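Local coordinates for hypothetical protein AF1704 (PDB 1ZBM) that probably converts cyclic dehypoxanthine futalosine into 1,4-dihydroxy-6-naphthoate, releasing dihydroxyacetone, as a lyase of menaquinone biosynthesis, at residues Val61-Ala66 against Gly184-Arg189; Arg135-Val140 against Gly148-Glu153; Val177-Pro182 against Val253-Lys258. One frame throughout, in Å; residues are numbered along the deposited sequence.

Interaction 1 (Val61-Ala66 against Gly184-Arg189); sequences VTAISA and GLNAIR
With CG anti to the carbonyl carbon (chi1 -54°), the side chain of L185 passes beside I64 O and lays its CD1 branch against A66, where L185 CD1 comes within 3.5 Å of A66 CA. I64 carries CG1 anti to its backbone N (chi1 -174°), which takes CD1 away from the facing strand and turns the short CG2 branch to it; I64 CG2 meets A187 CB at 3.7 Å. I64, L185, A187 and T62 share one face of the sheet. On the other, the V61 and I188 side chains pass at a slant, V61 CG2 lying 4.0 Å from I188 CG1, and the side-chain nitrogen ND2 of N186 lies beside A63 CA, without a hydrogen bond to that strand.

The backbones form an antiparallel ladder between strands 61-65 and 181-189, neighbours in a mixed five-stranded sheet, 61-65 being its middle strand. T62 and A187 are a hydrogen-bonded pair, with 2.9 Å both from T62 N to A187 O and from A187 N to T62 O. I64 and L185 form the next such pair; its bond from I64 N to L185 O is the most bent of the four, 133° at the hydrogen. The T62 hydroxyl turns back within its own strand and donates to A63 O in the carbonyl plane.

Helix 47-53 packs over T62 and I64, whereas helix 194-213 lies against V61, N186 and I188. Buried between these layers, the four amide-carbonyl bonds pair off polar backbone atoms that would be costly to leave without partners, and mostly apolar side chains line both faces.

Interaction 2 (Arg135-Val140 against Gly148-Glu153); sequences RIIQAV and GLLIHE
I136, I137 and V140 of helix 136-141 pack on G148 and L150 of strand 147-150, a helix-on-sheet layer of the periplasmic-binding-protein-like fold; the strand is the middle one of its five-stranded sheet. The short connection after the helix brings the chain back nearly antiparallel, with axes 8.3 Å apart at 152°. No hydrogen bond spans the contact: methyl groups make it, some of them against backbone atoms.

G148 lets the helix come close. I136 CG2, anti to its backbone N, is turned to the glycine and reaches G148 CA at 3.5 Å, while V140 CG2 settles one turn later by G148 N at 3.7 Å. With no CB on G148, both methyls can sit against its backbone. Beyond the glycine, L150 swings its CD2 branch back under the helix, where it lies 3.9 Å from I136 CG2.

L149 turns to the other face of the sheet, toward A115 of the predicted substrate site, and the strand then leads into H152, the predicted proton acceptor, whose ring meets F133 edge-to-face. The I137 and L150 side chains cross at about a right angle, I137 CD1 resting 3.7 Å from L150 CD2.

Interaction 3 (Val177-Pro182 against Val253-Lys258); sequences VKLPLP and VDAALK
The extended chain of L179-P182, entering strand 181-189, runs beside the helical turn of V253-L257; L179 CA lies 5.9 Å from A256 CA and P180 CA 6.0 Å from V253 CA. A256 sits at the centre: its methyl meets both the P180 carbonyl oxygen and the P182 ring, A256 CB being 3.3 Å from P180 O and 3.6 Å from P182 CG. The ring then bridges to the next helical residue, where L257 CD2 touches P182 CB at 3.5 Å; CG of L257 lies anti to its carbonyl carbon (chi1 -89°), which brings this branch round to the proline. Trimming L257 to an alanine would remove both methyl branches and is likely to leave P182 CB without its partner from this helix and a gap beside the ring.

At the other end, L179 CD1 touches A255 CB at 3.8 Å, and P180 CB brushes V253 CG2 at 4.1 Å. No hydrogen bond joins the two segments; van der Waals packing does. W173 of helix 169-174 packs on both P182 and A256, and its NE1 donates a hydrogen bond to L179 O. V85 of strand 76-86 touches P180 and V253, and I78 touches L257, while Y245 of helix 244-247 touches P180 and V253.

Interactions 1 and 3 share strand 181-189 and meet directly: A66 CB lies 3.5 Å from L257 CD2, and L185 CD1 is 4.2 Å from L257 CD1, so helix 251-265 packs directly against the 61-66 and 184-189 pairing. Interaction 2 belongs to the other sheet; its centre is about 23 Å from that of interaction 1 and about 25 Å from that of interaction 3, and it touches neither. All three lie near predicted site residues. The side chain of T114, a predicted substrate residue, is about 3 Å from that of A66 and about 6 Å from that of P182, while 148-153 carries H152, about 8 Å from S65 between side chains.

Interaction 1 (Val61-Ala66 against Gly184-Arg189)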
ATOM      1  N   VAL A  61      13.857   2.468  -7.436  1.00 14.21           N
ATOM      2  CA  VAL A  61      13.072   2.487  -6.199  1.00 15.92           C
ATOM      3  C   VAL A  61      11.586   2.485  -6.558  1.00 15.38           C
ATOM      4  O   VAL A  61      11.122   3.348  -7.303  1.00 16.95           O
ATOM      5  CB  VAL A  61      13.346   3.760  -5.356  1.00 15.87           C
ATOM      6  CG1 VAL A  61      12.513   3.714  -4.078  1.00 17.33           C
ATOM      7  CG2 VAL A  61      14.827   3.874  -5.014  1.00 15.59           C
ATOM      8  N   THR A  62      10.837   1.531  -6.027  1.00 14.37           N
ATOM      9  CA  THR A  62       9.415   1.466  -6.324  1.00 15.70           C
ATOM     10  C   THR A  62       8.566   1.043  -5.140  1.00 14.90           C
ATOM     11  O   THR A  62       8.998   0.230  -4.328  1.00 17.88           O
ATOM     12  CB  THR A  62       9.131   0.475  -7.481  1.00 14.51           C
ATOM     13  OG1 THR A  62       7.716   0.376  -7.693  1.00 15.39           O
ATOM     14  CG2 THR A  62       9.668  -0.903  -7.148  1.00 12.44           C
ATOM     15  N   ALA A  63       7.363   1.602  -5.022  1.00 15.41           N
ATOM     16  CA  ALA A  63       6.469   1.191  -3.943  1.00 16.68           C
ATOM     17  C   ALA A  63       6.061  -0.210  -4.383  1.00 16.76           C
ATOM     18  O   ALA A  63       6.194  -0.552  -5.558  1.00 17.04           O
ATOM     19  CB  ALA A  63       5.244   2.101  -3.877  1.00 15.11           C
ATOM     20  N   ILE A  64       5.572  -1.021  -3.457  1.00 19.18           N
ATOM     21  CA  ILE A  64       5.169  -2.380  -3.801  1.00 20.03           C
ATOM     22  C   ILE A  64       4.524  -3.079  -2.614  1.00 19.53           C
ATOM     23  O   ILE A  64       4.997  -2.965  -1.485  1.00 22.04           O
ATOM     24  CB  ILE A  64       6.377  -3.220  -4.259  1.00 20.82           C
ATOM     25  CG1 ILE A  64       5.907  -4.585  -4.756  1.00 24.46           C
ATOM     26  CG2 ILE A  64       7.334  -3.432  -3.096  1.00 21.96           C
ATOM     27  CD1 ILE A  64       7.021  -5.456  -5.272  1.00 28.48           C
ATOM     28  N   SER A  65       3.452  -3.816  -2.884  1.00 17.47           N
ATOM     29  CA  SER A  65       2.721  -4.554  -1.857  1.00 14.06           C
ATOM     30  C   SER A  65       3.626  -5.548  -1.138  1.00 12.69           C
ATOM     31  O   SER A  65       4.510  -6.136  -1.757  1.00 11.65           O
ATOM     32  CB  SER A  65       1.554  -5.308  -2.500  1.00 11.38           C
ATOM     33  OG  SER A  65       0.624  -4.416  -3.080  1.00  7.37           O
ATOM     34  N   ALA A  66       3.418  -5.745   0.161  1.00 11.95           N
ATOM     35  CA  ALA A  66       4.254  -6.705   0.881  1.00 14.56           C
ATOM     36  C   ALA A  66       4.128  -8.067   0.190  1.00 13.63           C
ATOM     37  O   ALA A  66       5.121  -8.768   0.000  1.00 16.40           O
ATOM     38  CB  ALA A  66       3.827  -6.809   2.349  1.00 12.87           C
ATOM     39  N   GLY A 184       1.841  -1.931   2.315  1.00 14.88           N
ATOM     40  CA  GLY A 184       2.626  -1.465   1.192  1.00 14.57           C
ATOM     41  C   GLY A 184       4.047  -1.248   1.662  1.00 14.35           C
ATOM     42  O   GLY A 184       4.268  -0.895   2.819  1.00 14.41           O
ATOM     43  N   LEU A 185       5.018  -1.455   0.786  1.00 14.80           N
ATOM     44  CA  LEU A 185       6.414  -1.276   1.173  1.00 16.16           C
ATOM     45  C   LEU A 185       7.201  -0.456   0.159  1.00 16.34           C
ATOM     46  O   LEU A 185       6.833  -0.356  -1.012  1.00 16.75           O
ATOM     47  CB  LEU A 185       7.088  -2.642   1.306  1.00 16.61           C
ATOM     48  CG  LEU A 185       6.493  -3.721   2.208  1.00 20.12           C
ATOM     49  CD1 LEU A 185       7.175  -5.045   1.896  1.00 20.69           C
ATOM     50  CD2 LEU A 185       6.667  -3.356   3.673  1.00 19.97           C
ATOM     51  N   ASN A 186       8.295   0.134   0.610  1.00 16.00           N
ATOM     52  CA  ASN A 186       9.132   0.856  -0.318  1.00 18.40           C
ATOM     53  C   ASN A 186      10.279  -0.107  -0.595  1.00 16.88           C
ATOM     54  O   ASN A 186      10.921  -0.591   0.329  1.00 16.50           O
ATOM     55  CB  ASN A 186       9.652   2.162   0.277  1.00 20.10           C
ATOM     56  CG  ASN A 186       9.344   3.350  -0.607  1.00 21.62           C
ATOM     57  OD1 ASN A 186      10.004   4.391  -0.537  1.00 23.54           O
ATOM     58  ND2 ASN A 186       8.328   3.202  -1.449  1.00 23.69           N
ATOM     59  N   ALA A 187      10.511  -0.389  -1.873  1.00 16.44           N
ATOM     60  CA  ALA A 187      11.538  -1.328  -2.286  1.00 16.29           C
ATOM     61  C   ALA A 187      12.643  -0.684  -3.127  1.00 16.70           C
ATOM     62  O   ALA A 187      12.368   0.095  -4.047  1.00 16.08           O
ATOM     63  CB  ALA A 187      10.887  -2.463  -3.064  1.00 16.53           C
ATOM     64  N   ILE A 188      13.894  -1.022  -2.814  1.00 14.97           N
ATOM     65  CA  ILE A 188      15.039  -0.488  -3.550  1.00 15.05           C
ATOM     66  C   ILE A 188      15.868  -1.621  -4.166  1.00 14.58           C
ATOM     67  O   ILE A 188      16.249  -2.565  -3.478  1.00 14.53           O
ATOM     68  CB  ILE A 188      15.929   0.427  -2.634  1.00 14.23           C
ATOM     69  CG1 ILE A 188      17.106   1.003  -3.429  1.00 14.47           C
ATOM     70  CG2 ILE A 188      16.432  -0.341  -1.444  1.00 13.72           C
ATOM     71  CD1 ILE A 188      17.836   2.102  -2.690  1.00 14.62           C
ATOM     72  N   ARG A 189      16.130  -1.509  -5.470  1.00 13.40           N
ATOM     73  CA  ARG A 189      16.875  -2.513  -6.221  1.00 14.61           C
ATOM     74  C   ARG A 189      18.191  -2.820  -5.504  1.00 14.68           C
ATOM     75  O   ARG A 189      18.818  -1.926  -4.943  1.00 15.33           O
ATOM     76  CB  ARG A 189      17.109  -2.016  -7.664  1.00 14.12           C
ATOM     77  CG  ARG A 189      17.091  -3.120  -8.744  1.00 15.60           C
ATOM     78  CD  ARG A 189      16.847  -2.581 -10.171  1.00 15.67           C
ATOM     79  NE  ARG A 189      17.923  -1.710 -10.640  1.00 17.28           N
ATOM     80  CZ  ARG A 189      17.819  -0.856 -11.660  1.00 18.77           C
ATOM     81  NH1 ARG A 189      16.678  -0.747 -12.337  1.00 16.33           N
ATOM     82  NH2 ARG A 189      18.858  -0.094 -11.988  1.00 14.94           N
TER

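Interaction 2 (Arg135-Val140 against Gly148-Glu153)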
ATOM      1  N   ARG A 135     -13.208   0.660  -9.930  1.00 21.71           N
ATOM      2  CA  ARG A 135     -14.464   0.129 -10.425  1.00 22.07           C
ATOM      3  C   ARG A 135     -15.102  -0.838  -9.451  1.00 20.10           C
ATOM      4  O   ARG A 135     -16.211  -1.317  -9.671  1.00 18.95           O
ATOM      5  CB  ARG A 135     -14.278  -0.549 -11.779  1.00 23.76           C
ATOM      6  CG  ARG A 135     -15.560  -0.555 -12.558  1.00 28.92           C
ATOM      7  CD  ARG A 135     -15.375  -1.042 -13.969  1.00 33.35           C
ATOM      8  NE  ARG A 135     -16.626  -0.988 -14.725  1.00 36.47           N
ATOM      9  CZ  ARG A 135     -17.779  -1.527 -14.331  1.00 37.51           C
ATOM     10  NH1 ARG A 135     -18.863  -1.428 -15.104  1.00 37.86           N
ATOM     11  NH2 ARG A 135     -17.857  -2.163 -13.168  1.00 36.60           N
ATOM     12  N   ILE A 136     -14.403  -1.103  -8.355  1.00 18.68           N
ATOM     13  CA  ILE A 136     -14.894  -2.020  -7.335  1.00 18.35           C
ATOM     14  C   ILE A 136     -16.215  -1.565  -6.721  1.00 17.01           C
ATOM     15  O   ILE A 136     -17.158  -2.344  -6.638  1.00 17.14           O
ATOM     16  CB  ILE A 136     -13.901  -2.164  -6.184  1.00 16.89           C
ATOM     17  CG1 ILE A 136     -12.502  -2.458  -6.729  1.00 20.46           C
ATOM     18  CG2 ILE A 136     -14.382  -3.240  -5.234  1.00 15.45           C
ATOM     19  CD1 ILE A 136     -12.338  -3.786  -7.400  1.00 20.39           C
ATOM     20  N   ILE A 137     -16.272  -0.311  -6.281  1.00 16.62           N
ATOM     21  CA  ILE A 137     -17.471   0.204  -5.645  1.00 16.78           C
ATOM     22  C   ILE A 137     -18.681   0.133  -6.552  1.00 16.84           C
ATOM     23  O   ILE A 137     -19.747  -0.335  -6.146  1.00 17.13           O
ATOM     24  CB  ILE A 137     -17.291   1.656  -5.183  1.00 18.40           C
ATOM     25  CG1 ILE A 137     -16.213   1.724  -4.105  1.00 20.03           C
ATOM     26  CG2 ILE A 137     -18.609   2.188  -4.613  1.00 16.53           C
ATOM     27  CD1 ILE A 137     -16.628   1.086  -2.798  1.00 20.67           C
ATOM     28  N   GLN A 138     -18.527   0.605  -7.780  1.00 15.81           N
ATOM     29  CA  GLN A 138     -19.633   0.573  -8.723  1.00 14.48           C
ATOM     30  C   GLN A 138     -20.126  -0.876  -8.906  1.00 14.60           C
ATOM     31  O   GLN A 138     -21.318  -1.146  -8.780  1.00 16.17           O
ATOM     32  CB  GLN A 138     -19.194   1.177 -10.066  1.00 14.52           C
ATOM     33  CG  GLN A 138     -20.333   1.410 -11.048  1.00 17.18           C
ATOM     34  CD  GLN A 138     -19.868   2.028 -12.358  1.00 21.68           C
ATOM     35  OE1 GLN A 138     -20.194   1.530 -13.445  1.00 22.26           O
ATOM     36  NE2 GLN A 138     -19.104   3.120 -12.267  1.00 21.28           N
ATOM     37  N   ALA A 139     -19.208  -1.808  -9.164  1.00 12.52           N
ATOM     38  CA  ALA A 139     -19.578  -3.208  -9.373  1.00 12.97           C
ATOM     39  C   ALA A 139     -20.397  -3.808  -8.233  1.00 14.05           C
ATOM     40  O   ALA A 139     -21.269  -4.651  -8.454  1.00 13.97           O
ATOM     41  CB  ALA A 139     -18.325  -4.060  -9.610  1.00 12.41           C
ATOM     42  N   VAL A 140     -20.112  -3.386  -7.011  1.00 12.71           N
ATOM     43  CA  VAL A 140     -20.839  -3.909  -5.871  1.00 14.14           C
ATOM     44  C   VAL A 140     -22.250  -3.346  -5.788  1.00 15.05           C
ATOM     45  O   VAL A 140     -23.232  -4.095  -5.653  1.00 14.76           O
ATOM     46  CB  VAL A 140     -20.093  -3.613  -4.581  1.00 12.18           C
ATOM     47  CG1 VAL A 140     -20.882  -4.132  -3.393  1.00 12.01           C
ATOM     48  CG2 VAL A 140     -18.723  -4.266  -4.644  1.00 11.19           C
ATOM     49  N   GLY A 148     -16.649  -6.635  -2.748  1.00 14.85           N
ATOM     50  CA  GLY A 148     -15.464  -5.980  -3.266  1.00 12.86           C
ATOM     51  C   GLY A 148     -14.413  -5.738  -2.202  1.00 13.43           C
ATOM     52  O   GLY A 148     -14.737  -5.432  -1.053  1.00 12.54           O
ATOM     53  N   LEU A 149     -13.152  -5.894  -2.590  1.00 13.88           N
ATOM     54  CA  LEU A 149     -12.026  -5.682  -1.692  1.00 13.96           C
ATOM     55  C   LEU A 149     -11.526  -4.255  -1.912  1.00 12.75           C
ATOM     56  O   LEU A 149     -11.204  -3.872  -3.033  1.00 14.83           O
ATOM     57  CB  LEU A 149     -10.918  -6.689  -2.010  1.00 14.04           C
ATOM     58  CG  LEU A 149      -9.692  -6.716  -1.094  1.00 14.86           C
ATOM     59  CD1 LEU A 149     -10.113  -7.019   0.353  1.00 16.35           C
ATOM     60  CD2 LEU A 149      -8.747  -7.785  -1.600  1.00 16.90           C
ATOM     61  N   LEU A 150     -11.468  -3.475  -0.838  1.00 13.20           N
ATOM     62  CA  LEU A 150     -11.038  -2.082  -0.900  1.00 12.94           C
ATOM     63  C   LEU A 150      -9.707  -1.888  -0.200  1.00 13.13           C
ATOM     64  O   LEU A 150      -9.617  -2.049   1.018  1.00 13.96           O
ATOM     65  CB  LEU A 150     -12.075  -1.198  -0.210  1.00  9.36           C
ATOM     66  CG  LEU A 150     -13.516  -1.444  -0.621  1.00 10.41           C
ATOM     67  CD1 LEU A 150     -14.470  -0.691   0.286  1.00  5.31           C
ATOM     68  CD2 LEU A 150     -13.686  -1.016  -2.078  1.00  7.10           C
ATOM     69  N   ILE A 151      -8.683  -1.514  -0.959  1.00 13.08           N
ATOM     70  CA  ILE A 151      -7.367  -1.302  -0.376  1.00 15.44           C
ATOM     71  C   ILE A 151      -6.998   0.168  -0.228  1.00 15.61           C
ATOM     72  O   ILE A 151      -6.010   0.505   0.432  1.00 16.93           O
ATOM     73  CB  ILE A 151      -6.268  -2.007  -1.209  1.00 15.04           C
ATOM     74  CG1 ILE A 151      -6.047  -1.263  -2.531  1.00 15.51           C
ATOM     75  CG2 ILE A 151      -6.691  -3.434  -1.500  1.00 15.97           C
ATOM     76  CD1 ILE A 151      -4.939  -1.853  -3.381  1.00 15.39           C
ATOM     77  N   HIS A 152      -7.784   1.047  -0.837  1.00 14.48           N
ATOM     78  CA  HIS A 152      -7.500   2.478  -0.749  1.00 14.71           C
ATOM     79  C   HIS A 152      -8.478   3.188   0.182  1.00 14.60           C
ATOM     80  O   HIS A 152      -8.934   2.597   1.155  1.00 12.16           O
ATOM     81  CB  HIS A 152      -7.512   3.103  -2.143  1.00 15.07           C
ATOM     82  CG  HIS A 152      -6.449   2.558  -3.049  1.00 15.25           C
ATOM     83  ND1 HIS A 152      -5.102   2.748  -2.815  1.00 14.95           N
ATOM     84  CD2 HIS A 152      -6.532   1.787  -4.159  1.00 13.52           C
ATOM     85  CE1 HIS A 152      -4.404   2.116  -3.743  1.00 16.96           C
ATOM     86  NE2 HIS A 152      -5.247   1.525  -4.571  1.00 15.04           N
ATOM     87  N   GLU A 153      -8.809   4.442  -0.113  1.00 14.87           N
ATOM     88  CA  GLU A 153      -9.682   5.201   0.771  1.00 16.45           C
ATOM     89  C   GLU A 153     -11.098   4.653   0.922  1.00 17.09           C
ATOM     90  O   GLU A 153     -11.903   5.190   1.689  1.00 18.49           O
ATOM     91  CB  GLU A 153      -9.733   6.688   0.366  1.00 18.41           C
ATOM     92  CG  GLU A 153     -10.468   6.991  -0.936  1.00 16.72           C
ATOM     93  CD  GLU A 153      -9.644   6.701  -2.171  1.00 17.35           C
ATOM     94  OE1 GLU A 153     -10.178   6.899  -3.287  1.00 16.99           O
ATOM     95  OE2 GLU A 153      -8.467   6.289  -2.034  1.00 15.51           O
TER

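Interaction 3 (Val177-Pro182 against Val253-Lys258)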
ATOM      1  N   VAL A 177      -2.000 -13.032  14.486  1.00 18.83           N
ATOM      2  CA  VAL A 177      -0.791 -12.611  15.167  1.00 20.11           C
ATOM      3  C   VAL A 177      -1.002 -11.227  15.763  1.00 19.23           C
ATOM      4  O   VAL A 177      -1.771 -10.428  15.229  1.00 19.71           O
ATOM      5  CB  VAL A 177       0.435 -12.595  14.211  1.00 22.58           C
ATOM      6  CG1 VAL A 177       0.197 -11.627  13.081  1.00 22.82           C
ATOM      7  CG2 VAL A 177       1.693 -12.219  14.982  1.00 24.78           C
ATOM      8  N   LYS A 178      -0.321 -10.955  16.876  1.00 17.27           N
ATOM      9  CA  LYS A 178      -0.454  -9.684  17.579  1.00 16.19           C
ATOM     10  C   LYS A 178       0.657  -8.703  17.235  1.00 16.55           C
ATOM     11  O   LYS A 178       1.509  -8.387  18.062  1.00 16.73           O
ATOM     12  CB  LYS A 178      -0.493  -9.942  19.088  1.00 16.62           C
ATOM     13  CG  LYS A 178      -1.570 -10.945  19.505  1.00 14.94           C
ATOM     14  CD  LYS A 178      -2.978 -10.473  19.127  1.00 14.73           C
ATOM     15  CE  LYS A 178      -4.048 -11.438  19.637  1.00 14.96           C
ATOM     16  NZ  LYS A 178      -5.429 -11.075  19.197  1.00 14.67           N
ATOM     17  N   LEU A 179       0.623  -8.214  16.002  1.00 15.72           N
ATOM     18  CA  LEU A 179       1.616  -7.276  15.500  1.00 14.10           C
ATOM     19  C   LEU A 179       0.961  -6.404  14.427  1.00 13.49           C
ATOM     20  O   LEU A 179      -0.073  -6.773  13.869  1.00 13.06           O
ATOM     21  CB  LEU A 179       2.783  -8.059  14.884  1.00 13.93           C
ATOM     22  CG  LEU A 179       3.584  -8.965  15.816  1.00 16.37           C
ATOM     23  CD1 LEU A 179       4.442  -9.955  15.011  1.00 15.30           C
ATOM     24  CD2 LEU A 179       4.462  -8.091  16.717  1.00 13.89           C
ATOM     25  N   PRO A 180       1.555  -5.240  14.123  1.00 11.96           N
ATOM     26  CA  PRO A 180       0.993  -4.349  13.099  1.00 11.99           C
ATOM     27  C   PRO A 180       0.810  -5.117  11.776  1.00 12.49           C
ATOM     28  O   PRO A 180       1.375  -6.194  11.604  1.00 12.53           O
ATOM     29  CB  PRO A 180       2.042  -3.246  12.997  1.00 10.40           C
ATOM     30  CG  PRO A 180       2.623  -3.195  14.380  1.00 10.44           C
ATOM     31  CD  PRO A 180       2.763  -4.657  14.735  1.00  9.90           C
ATOM     32  N   LEU A 181       0.042  -4.561  10.844  1.00 13.98           N
ATOM     33  CA  LEU A 181      -0.217  -5.219   9.562  1.00 14.24           C
ATOM     34  C   LEU A 181       0.517  -4.570   8.371  1.00 13.54           C
ATOM     35  O   LEU A 181       0.123  -3.492   7.913  1.00 12.79           O
ATOM     36  CB  LEU A 181      -1.726  -5.196   9.284  1.00 14.62           C
ATOM     37  CG  LEU A 181      -2.381  -6.259   8.391  1.00 15.35           C
ATOM     38  CD1 LEU A 181      -3.748  -5.752   7.922  1.00 13.84           C
ATOM     39  CD2 LEU A 181      -1.504  -6.576   7.212  1.00 13.22           C
ATOM     40  N   PRO A 182       1.574  -5.226   7.845  1.00 12.85           N
ATOM     41  CA  PRO A 182       2.362  -4.726   6.707  1.00 14.37           C
ATOM     42  C   PRO A 182       1.532  -4.741   5.430  1.00 13.68           C
ATOM     43  O   PRO A 182       1.086  -5.805   5.006  1.00 15.14           O
ATOM     44  CB  PRO A 182       3.522  -5.721   6.606  1.00 14.38           C
ATOM     45  CG  PRO A 182       3.552  -6.394   7.942  1.00 15.24           C
ATOM     46  CD  PRO A 182       2.109  -6.513   8.313  1.00 13.30           C
ATOM     47  N   VAL A 253       7.196  -4.879  12.994  1.00 12.34           N
ATOM     48  CA  VAL A 253       6.746  -4.963  11.606  1.00 12.42           C
ATOM     49  C   VAL A 253       7.607  -5.959  10.828  1.00 12.97           C
ATOM     50  O   VAL A 253       7.117  -6.630   9.916  1.00 13.54           O
ATOM     51  CB  VAL A 253       6.803  -3.576  10.898  1.00  9.45           C
ATOM     52  CG1 VAL A 253       6.441  -3.719   9.424  1.00  5.31           C
ATOM     53  CG2 VAL A 253       5.853  -2.609  11.580  1.00 11.91           C
ATOM     54  N   ASP A 254       8.891  -6.051  11.170  1.00 15.42           N
ATOM     55  CA  ASP A 254       9.754  -7.019  10.485  1.00 17.11           C
ATOM     56  C   ASP A 254       9.230  -8.407  10.842  1.00 16.21           C
ATOM     57  O   ASP A 254       9.203  -9.303  10.003  1.00 17.71           O
ATOM     58  CB  ASP A 254      11.217  -6.953  10.952  1.00 19.01           C
ATOM     59  CG  ASP A 254      11.915  -5.666  10.566  1.00 21.02           C
ATOM     60  OD1 ASP A 254      11.666  -5.140   9.451  1.00 24.09           O
ATOM     61  OD2 ASP A 254      12.748  -5.195  11.377  1.00 18.36           O
ATOM     62  N   ALA A 255       8.826  -8.578  12.100  1.00 15.35           N
ATOM     63  CA  ALA A 255       8.325  -9.863  12.574  1.00 12.56           C
ATOM     64  C   ALA A 255       7.010 -10.208  11.899  1.00 12.62           C
ATOM     65  O   ALA A 255       6.762 -11.369  11.560  1.00 13.63           O
ATOM     66  CB  ALA A 255       8.147  -9.830  14.083  1.00 11.31           C
ATOM     67  N   ALA A 256       6.170  -9.194  11.709  1.00 12.44           N
ATOM     68  CA  ALA A 256       4.872  -9.374  11.073  1.00 10.25           C
ATOM     69  C   ALA A 256       5.018  -9.858   9.634  1.00 10.57           C
ATOM     70  O   ALA A 256       4.285 -10.743   9.199  1.00  9.28           O
ATOM     71  CB  ALA A 256       4.090  -8.083  11.123  1.00  8.65           C
ATOM     72  N   LEU A 257       5.959  -9.293   8.887  1.00 12.63           N
ATOM     73  CA  LEU A 257       6.155  -9.744   7.511  1.00 13.02           C
ATOM     74  C   LEU A 257       6.586 -11.189   7.549  1.00 14.28           C
ATOM     75  O   LEU A 257       6.048 -12.030   6.824  1.00 13.18           O
ATOM     76  CB  LEU A 257       7.247  -8.951   6.817  1.00 13.42           C
ATOM     77  CG  LEU A 257       6.871  -7.675   6.077  1.00 16.10           C
ATOM     78  CD1 LEU A 257       8.153  -7.175   5.414  1.00 16.34           C
ATOM     79  CD2 LEU A 257       5.795  -7.931   5.016  1.00 15.63           C
ATOM     80  N   LYS A 258       7.567 -11.478   8.401  1.00 14.59           N
ATOM     81  CA  LYS A 258       8.066 -12.846   8.520  1.00 17.64           C
ATOM     82  C   LYS A 258       6.874 -13.780   8.714  1.00 16.82           C
ATOM     83  O   LYS A 258       6.747 -14.785   8.015  1.00 17.22           O
ATOM     84  CB  LYS A 258       9.034 -12.980   9.708  1.00 18.53           C
ATOM     85  CG  LYS A 258       9.836 -14.278   9.696  1.00 23.88           C
ATOM     86  CD  LYS A 258      10.338 -14.677  11.092  1.00 26.89           C
ATOM     87  CE  LYS A 258      10.952 -16.089  11.084  1.00 28.10           C
ATOM     88  NZ  LYS A 258      11.236 -16.632  12.455  1.00 29.78           N
TER